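Local coordinates for major capsid protein (Paramecium bursaria Chlorella virus 1, PDB 5TIP) that self-assembles into trimers that build the virus's icosahedral, pseudo T=169 capsid, about 190 nm across, at residues Q231-E236 against R251-H256; N109-T114 against T258-W263. All coordinates share one frame; numbering follows the deposited sequence.

Contact 1: Q231-E236 against R251-H256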
loop_
_atom_site.group_PDB
_atom_site.type_symbol
_atom_site.label_atom_id
_atom_site.label_comp_id
_atom_site.label_asym_id
_atom_site.label_seq_id
_atom_site.Cartn_x
_atom_site.Cartn_y
_atom_site.Cartn_z
ATOM N N GLN A 231 -15.666 17.019 14.563
ATOM C CA GLN A 231 -16.913 17.361 15.229
ATOM C C GLN A 231 -17.535 16.089 15.775
ATOM O O GLN A 231 -17.632 15.084 15.064
ATOM C CB GLN A 231 -17.884 18.071 14.283
ATOM C CG GLN A 231 -17.355 19.380 13.727
ATOM C CD GLN A 231 -18.362 20.089 12.843
ATOM O OE1 GLN A 231 -19.385 20.581 13.318
ATOM N NE2 GLN A 231 -18.077 20.142 11.548
ATOM N N PHE A 232 -17.943 16.138 17.038
ATOM C CA PHE A 232 -18.583 15.001 17.691
ATOM C C PHE A 232 -19.364 15.539 18.876
ATOM O O PHE A 232 -18.772 16.098 19.804
ATOM C CB PHE A 232 -17.545 13.969 18.135
ATOM C CG PHE A 232 -18.122 12.820 18.909
ATOM C CD1 PHE A 232 -18.875 11.847 18.275
ATOM C CD2 PHE A 232 -17.904 12.711 20.272
ATOM C CE1 PHE A 232 -19.402 10.789 18.987
ATOM C CE2 PHE A 232 -18.429 11.657 20.988
ATOM C CZ PHE A 232 -19.180 10.693 20.345
ATOM N N THR A 233 -20.685 15.383 18.841
ATOM C CA THR A 233 -21.566 15.937 19.859
ATOM C C THR A 233 -21.990 14.908 20.900
ATOM O O THR A 233 -22.875 15.194 21.713
ATOM C CB THR A 233 -22.803 16.554 19.205
ATOM O OG1 THR A 233 -23.553 15.529 18.540
ATOM C CG2 THR A 233 -22.392 17.609 18.189
ATOM N N GLY A 234 -21.384 13.731 20.900
ATOM C CA GLY A 234 -21.769 12.682 21.817
ATOM C C GLY A 234 -22.492 11.545 21.111
ATOM O O GLY A 234 -22.965 11.668 19.978
ATOM N N SER A 235 -22.569 10.417 21.808
ATOM C CA SER A 235 -23.204 9.232 21.250
ATOM C C SER A 235 -24.712 9.423 21.145
ATOM O O SER A 235 -25.340 10.034 22.013
ATOM C CB SER A 235 -22.899 8.013 22.120
ATOM O OG SER A 235 -21.502 7.814 22.258
ATOM N N GLU A 236 -25.271 8.791 20.117
ATOM C CA GLU A 236 -26.704 8.763 19.872
ATOM C C GLU A 236 -27.183 7.380 20.322
ATOM O O GLU A 236 -26.407 6.423 20.346
ATOM C CB GLU A 236 -27.005 8.979 18.390
ATOM C CG GLU A 236 -26.612 10.352 17.871
ATOM C CD GLU A 236 -27.290 11.478 18.626
ATOM O OE1 GLU A 236 -28.488 11.340 18.953
ATOM O OE2 GLU A 236 -26.627 12.502 18.894
ATOM N N ARG A 251 -31.074 13.863 14.051
ATOM C CA ARG A 251 -30.838 15.242 13.641
ATOM C C ARG A 251 -29.357 15.547 13.819
ATOM O O ARG A 251 -28.850 15.562 14.945
ATOM C CB ARG A 251 -31.704 16.185 14.473
ATOM C CG ARG A 251 -31.597 17.663 14.123
ATOM C CD ARG A 251 -32.241 17.974 12.779
ATOM N NE ARG A 251 -32.208 19.403 12.472
ATOM C CZ ARG A 251 -33.163 20.263 12.815
ATOM N NH1 ARG A 251 -34.232 19.842 13.476
ATOM N NH2 ARG A 251 -33.052 21.545 12.495
ATOM N N LEU A 252 -28.655 15.783 12.715
ATOM C CA LEU A 252 -27.233 16.081 12.784
ATOM C C LEU A 252 -27.029 17.526 13.216
ATOM O O LEU A 252 -27.801 18.415 12.850
ATOM C CB LEU A 252 -26.560 15.833 11.433
ATOM C CG LEU A 252 -26.656 14.423 10.843
ATOM C CD1 LEU A 252 -25.935 14.341 9.504
ATOM C CD2 LEU A 252 -26.101 13.390 11.812
ATOM N N ASN A 253 -25.972 17.716 13.951
ATOM C CA ASN A 253 -25.650 18.995 14.431
ATOM C C ASN A 253 -24.187 19.319 14.153
ATOM O O ASN A 253 -23.382 19.367 15.016
ATOM C CB ASN A 253 -26.070 19.091 15.904
ATOM C CG ASN A 253 -25.619 20.329 16.564
ATOM O OD1 ASN A 253 -25.475 21.333 15.968
ATOM N ND2 ASN A 253 -25.398 20.247 17.810
ATOM N N PHE A 254 -23.896 19.523 12.890
ATOM C CA PHE A 254 -22.566 19.847 12.403
ATOM C C PHE A 254 -22.572 21.235 11.773
ATOM O O PHE A 254 -23.627 21.802 11.479
ATOM C CB PHE A 254 -22.093 18.799 11.390
ATOM C CG PHE A 254 -22.028 17.405 11.950
ATOM C CD1 PHE A 254 -21.489 17.169 13.204
ATOM C CD2 PHE A 254 -22.528 16.334 11.229
ATOM C CE1 PHE A 254 -21.435 15.888 13.721
ATOM C CE2 PHE A 254 -22.478 15.053 11.740
ATOM C CZ PHE A 254 -21.932 14.830 12.987
ATOM N N ASN A 255 -21.374 21.778 11.569
ATOM C CA ASN A 255 -21.205 23.085 10.948
ATOM C C ASN A 255 -19.974 23.046 10.053
ATOM O O ASN A 255 -19.270 22.032 9.980
ATOM C CB ASN A 255 -21.088 24.202 11.994
ATOM C CG ASN A 255 -22.348 24.365 12.822
ATOM O OD1 ASN A 255 -22.370 24.047 14.010
ATOM N ND2 ASN A 255 -23.405 24.874 12.198
ATOM N N HIS A 256 -19.728 24.165 9.358
ATOM C CA HIS A 256 -18.540 24.405 8.541
ATOM C C HIS A 256 -18.518 23.509 7.305
ATOM O O HIS A 256 -19.270 22.528 7.233
ATOM C CB HIS A 256 -17.273 24.195 9.373
ATOM C CG HIS A 256 -17.192 25.070 10.584
ATOM N ND1 HIS A 256 -17.040 24.568 11.858
ATOM C CD2 HIS A 256 -17.240 26.418 10.714
ATOM C CE1 HIS A 256 -17.007 25.568 12.721
ATOM N NE2 HIS A 256 -17.122 26.701 12.052
#
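In the second jelly roll of this double jelly-roll capsid protein, Q231 on strand 223-237 holds the loop at F254 and N255 that carries the chain from strand 247-251, in one sheet, to strand 257-266, in the other. The grip is a two-bond ring in which the primary amide of Q231 pairs with both backbone polar atoms of N255, as a neighbouring strand residue would with its own N and O. N255 N donates to Q231 OE1 over 2.9 Å, meeting a lone pair in the carbonyl plane with a C=O...N angle of 120°. Q231 NE2 in turn gives a hydrogen to N255 O at 2.7 Å, a less regular bond whose donor is tilted 27° from the plane of the accepting carbonyl. Together the two bonds fix the rotation of the amide. Glutamine suits the position because it carries both a donor and an acceptor on an arm long enough to span the gap: beyond CG the chain is fully extended (chi2 -178°). NE2 has a second, weak hydrogen bond to N419 OD1.

The stem of the same side chain serves as an apolar surface, with Q231 CB 3.9 Å from F254 CD1, approaching the ring obliquely. F254 is buried, and its ring packs against I415 of strand 412-426 and L261 of strand 257-266. Further along, at the exposed margin, the methyl CG2 of T233 lies 3.8 Å from N253 O and 4.0 Å from N253 ND2, a van der Waals contact. F232, between Q231 and T233, turns the opposite way and stacks with Y416. The chain turns sharply at T233 and goes on through G234, at whose backbone angles a CB would press on the carbonyl O of T233; G234 N comes to rest 3.5 Å above the centre of the F232 ring.

Contact 2: N109-T114 against T258-W263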
loop_
_atom_site.group_PDB
_atom_site.type_symbol
_atom_site.label_atom_id
_atom_site.label_comp_id
_atom_site.label_asym_id
_atom_site.label_seq_id
_atom_site.Cartn_x
_atom_site.Cartn_y
_atom_site.Cartn_z
ATOM N N ASN A 109 -10.928 8.542 21.945
ATOM C CA ASN A 109 -10.354 7.238 21.623
ATOM C C ASN A 109 -11.188 6.495 20.587
ATOM O O ASN A 109 -10.635 5.764 19.758
ATOM C CB ASN A 109 -10.184 6.390 22.886
ATOM C CG ASN A 109 -11.473 6.209 23.654
ATOM O OD1 ASN A 109 -12.526 6.701 23.253
ATOM N ND2 ASN A 109 -11.400 5.487 24.765
ATOM N N ASP A 110 -12.513 6.668 20.608
ATOM C CA ASP A 110 -13.336 6.020 19.594
ATOM C C ASP A 110 -13.115 6.644 18.223
ATOM O O ASP A 110 -13.305 5.974 17.200
ATOM C CB ASP A 110 -14.813 6.079 19.981
ATOM C CG ASP A 110 -15.698 5.288 19.031
ATOM O OD1 ASP A 110 -15.613 4.041 19.033
ATOM O OD2 ASP A 110 -16.477 5.910 18.280
ATOM N N TRP A 111 -12.718 7.918 18.172
ATOM C CA TRP A 111 -12.323 8.495 16.893
ATOM C C TRP A 111 -11.010 7.897 16.407
ATOM O O TRP A 111 -10.860 7.599 15.217
ATOM C CB TRP A 111 -12.198 10.012 16.997
ATOM C CG TRP A 111 -11.535 10.591 15.791
ATOM C CD1 TRP A 111 -10.329 11.223 15.743
ATOM C CD2 TRP A 111 -12.029 10.563 14.447
ATOM N NE1 TRP A 111 -10.045 11.602 14.452
ATOM C CE2 TRP A 111 -11.073 11.208 13.638
ATOM C CE3 TRP A 111 -13.189 10.061 13.850
ATOM C CZ2 TRP A 111 -11.243 11.366 12.265
ATOM C CZ3 TRP A 111 -13.355 10.217 12.487
ATOM C CH2 TRP A 111 -12.388 10.864 11.710
ATOM N N PHE A 112 -10.091 7.685 17.308
ATOM C CA PHE A 112 -8.851 7.054 16.976
ATOM C C PHE A 112 -9.186 5.677 16.399
ATOM O O PHE A 112 -8.603 5.289 15.426
ATOM C CB PHE A 112 -7.942 6.965 18.204
ATOM C CG PHE A 112 -7.133 8.183 18.446
ATOM C CD1 PHE A 112 -7.677 9.400 18.399
ATOM C CD2 PHE A 112 -5.797 8.092 18.686
ATOM C CE1 PHE A 112 -6.945 10.512 18.595
ATOM C CE2 PHE A 112 -5.026 9.226 18.865
ATOM C CZ PHE A 112 -5.618 10.448 18.823
ATOM N N ARG A 113 -10.134 4.964 17.004
ATOM C CA ARG A 113 -10.528 3.651 16.507
ATOM C C ARG A 113 -11.210 3.764 15.148
ATOM O O ARG A 113 -10.972 2.940 14.258
ATOM C CB ARG A 113 -11.450 2.963 17.514
ATOM C CG ARG A 113 -11.766 1.506 17.194
ATOM C CD ARG A 113 -10.762 0.548 17.826
ATOM N NE ARG A 113 -9.392 0.836 17.412
ATOM C CZ ARG A 113 -8.849 0.404 16.281
ATOM N NH1 ARG A 113 -9.559 -0.344 15.446
ATOM N NH2 ARG A 113 -7.598 0.720 15.980
ATOM N N THR A 114 -12.062 4.780 14.974
ATOM C CA THR A 114 -12.752 4.967 13.702
ATOM C C THR A 114 -11.793 5.435 12.614
ATOM O O THR A 114 -11.862 4.963 11.472
ATOM C CB THR A 114 -13.896 5.969 13.873
ATOM O OG1 THR A 114 -14.853 5.446 14.803
ATOM C CG2 THR A 114 -14.589 6.236 12.542
ATOM N N THR A 258 -17.724 20.513 5.423
ATOM C CA THR A 258 -17.405 19.191 5.945
ATOM C C THR A 258 -16.934 18.283 4.816
ATOM O O THR A 258 -17.573 18.217 3.761
ATOM C CB THR A 258 -18.623 18.581 6.642
ATOM O OG1 THR A 258 -19.012 19.419 7.738
ATOM C CG2 THR A 258 -18.308 17.190 7.168
ATOM N N LYS A 259 -15.823 17.580 5.049
ATOM C CA LYS A 259 -15.275 16.678 4.040
ATOM C C LYS A 259 -16.060 15.376 3.955
ATOM O O LYS A 259 -16.352 14.897 2.855
ATOM C CB LYS A 259 -13.807 16.377 4.344
ATOM C CG LYS A 259 -12.966 17.597 4.644
ATOM C CD LYS A 259 -11.557 17.196 5.040
ATOM C CE LYS A 259 -10.865 16.444 3.917
ATOM N NZ LYS A 259 -9.463 16.099 4.271
ATOM N N TYR A 260 -16.395 14.783 5.097
ATOM C CA TYR A 260 -17.056 13.487 5.109
ATOM C C TYR A 260 -17.756 13.287 6.444
ATOM O O TYR A 260 -17.490 13.991 7.421
ATOM C CB TYR A 260 -16.057 12.351 4.845
ATOM C CG TYR A 260 -14.906 12.293 5.831
ATOM C CD1 TYR A 260 -15.025 11.607 7.033
ATOM C CD2 TYR A 260 -13.700 12.925 5.555
ATOM C CE1 TYR A 260 -13.975 11.553 7.932
ATOM C CE2 TYR A 260 -12.645 12.875 6.449
ATOM C CZ TYR A 260 -12.788 12.188 7.635
ATOM O OH TYR A 260 -11.744 12.135 8.531
ATOM N N LEU A 261 -18.667 12.319 6.462
ATOM C CA LEU A 261 -19.288 11.830 7.684
ATOM C C LEU A 261 -18.882 10.380 7.909
ATOM O O LEU A 261 -18.868 9.577 6.972
ATOM C CB LEU A 261 -20.813 11.935 7.618
ATOM C CG LEU A 261 -21.427 13.319 7.408
ATOM C CD1 LEU A 261 -22.944 13.228 7.435
ATOM C CD2 LEU A 261 -20.930 14.293 8.460
ATOM N N ALA A 262 -18.541 10.051 9.150
ATOM C CA ALA A 262 -18.192 8.691 9.532
ATOM C C ALA A 262 -18.944 8.325 10.801
ATOM O O ALA A 262 -19.009 9.123 11.741
ATOM C CB ALA A 262 -16.685 8.537 9.750
ATOM N N TRP A 263 -19.516 7.124 10.829
ATOM C CA TRP A 263 -20.294 6.720 11.990
ATOM C C TRP A 263 -20.159 5.221 12.217
ATOM O O TRP A 263 -19.728 4.472 11.336
ATOM C CB TRP A 263 -21.768 7.133 11.848
ATOM C CG TRP A 263 -22.544 6.418 10.780
ATOM C CD1 TRP A 263 -23.368 5.344 10.947
ATOM C CD2 TRP A 263 -22.580 6.738 9.382
ATOM N NE1 TRP A 263 -23.913 4.973 9.741
ATOM C CE2 TRP A 263 -23.446 5.813 8.766
ATOM C CE3 TRP A 263 -21.963 7.713 8.594
ATOM C CZ2 TRP A 263 -23.708 5.833 7.398
ATOM C CZ3 TRP A 263 -22.225 7.732 7.237
ATOM C CH2 TRP A 263 -23.088 6.798 6.653
#
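Y260 is the first residue of strand 258-263 to meet helix 109-114, and it does so with the far end of its side chain. The phenol and the indole of W111 arrive from opposite directions and join at their edges: Y260 OH lies in the indole plane, 3.5 Å from W111 CH2, while Y260 CE1 is 4.2 Å from the same carbon. No hydrogen bond is formed here; two long aromatic side chains simply bridge the distance between backbones. With its CG anti to the backbone N (chi1 168°), W111 sends its six-membered ring to the strand, although its CB does not point there.

L261 faces the other way, onto I317 in the opposite sheet of the second jelly roll. Contact 2 lies where the two jelly rolls of the subunit meet, helix 109-119 in the first and strand 257-266 in the second.

At A262 the backbones come nearer, CA to CA 7.8 Å from T114, and the small methyl of alanine suits this closer approach: A262 CB touches T114 CG2 at 4.2 Å. Threonine suits this buried spot, since its OG1 donates to D110 O within the helix at 2.9 Å and its methyl is left for the strand.

In the fold
Contacts 1 and 2 lie with their centres 11 Å apart and meet on strand 257-266, which from Y260 to W263 points its residues alternately to its two sides. One side, through L261, looks into the core of the second jelly roll, where L261 CD2 is 3.7 Å from F254 CE2 and L261 CD1 is 3.8 Å from L252 CD1; the other bears contact 2. In sequence both segments of contact 1 fall between the helix and the strand that contact 2 brings together: the first is local to the second jelly roll, the second joins the two. A bound mercury ion is about 8 Å from the F254 side chain and about 11 Å from that of Y260. None of the glycosylated asparagines lies in these segments.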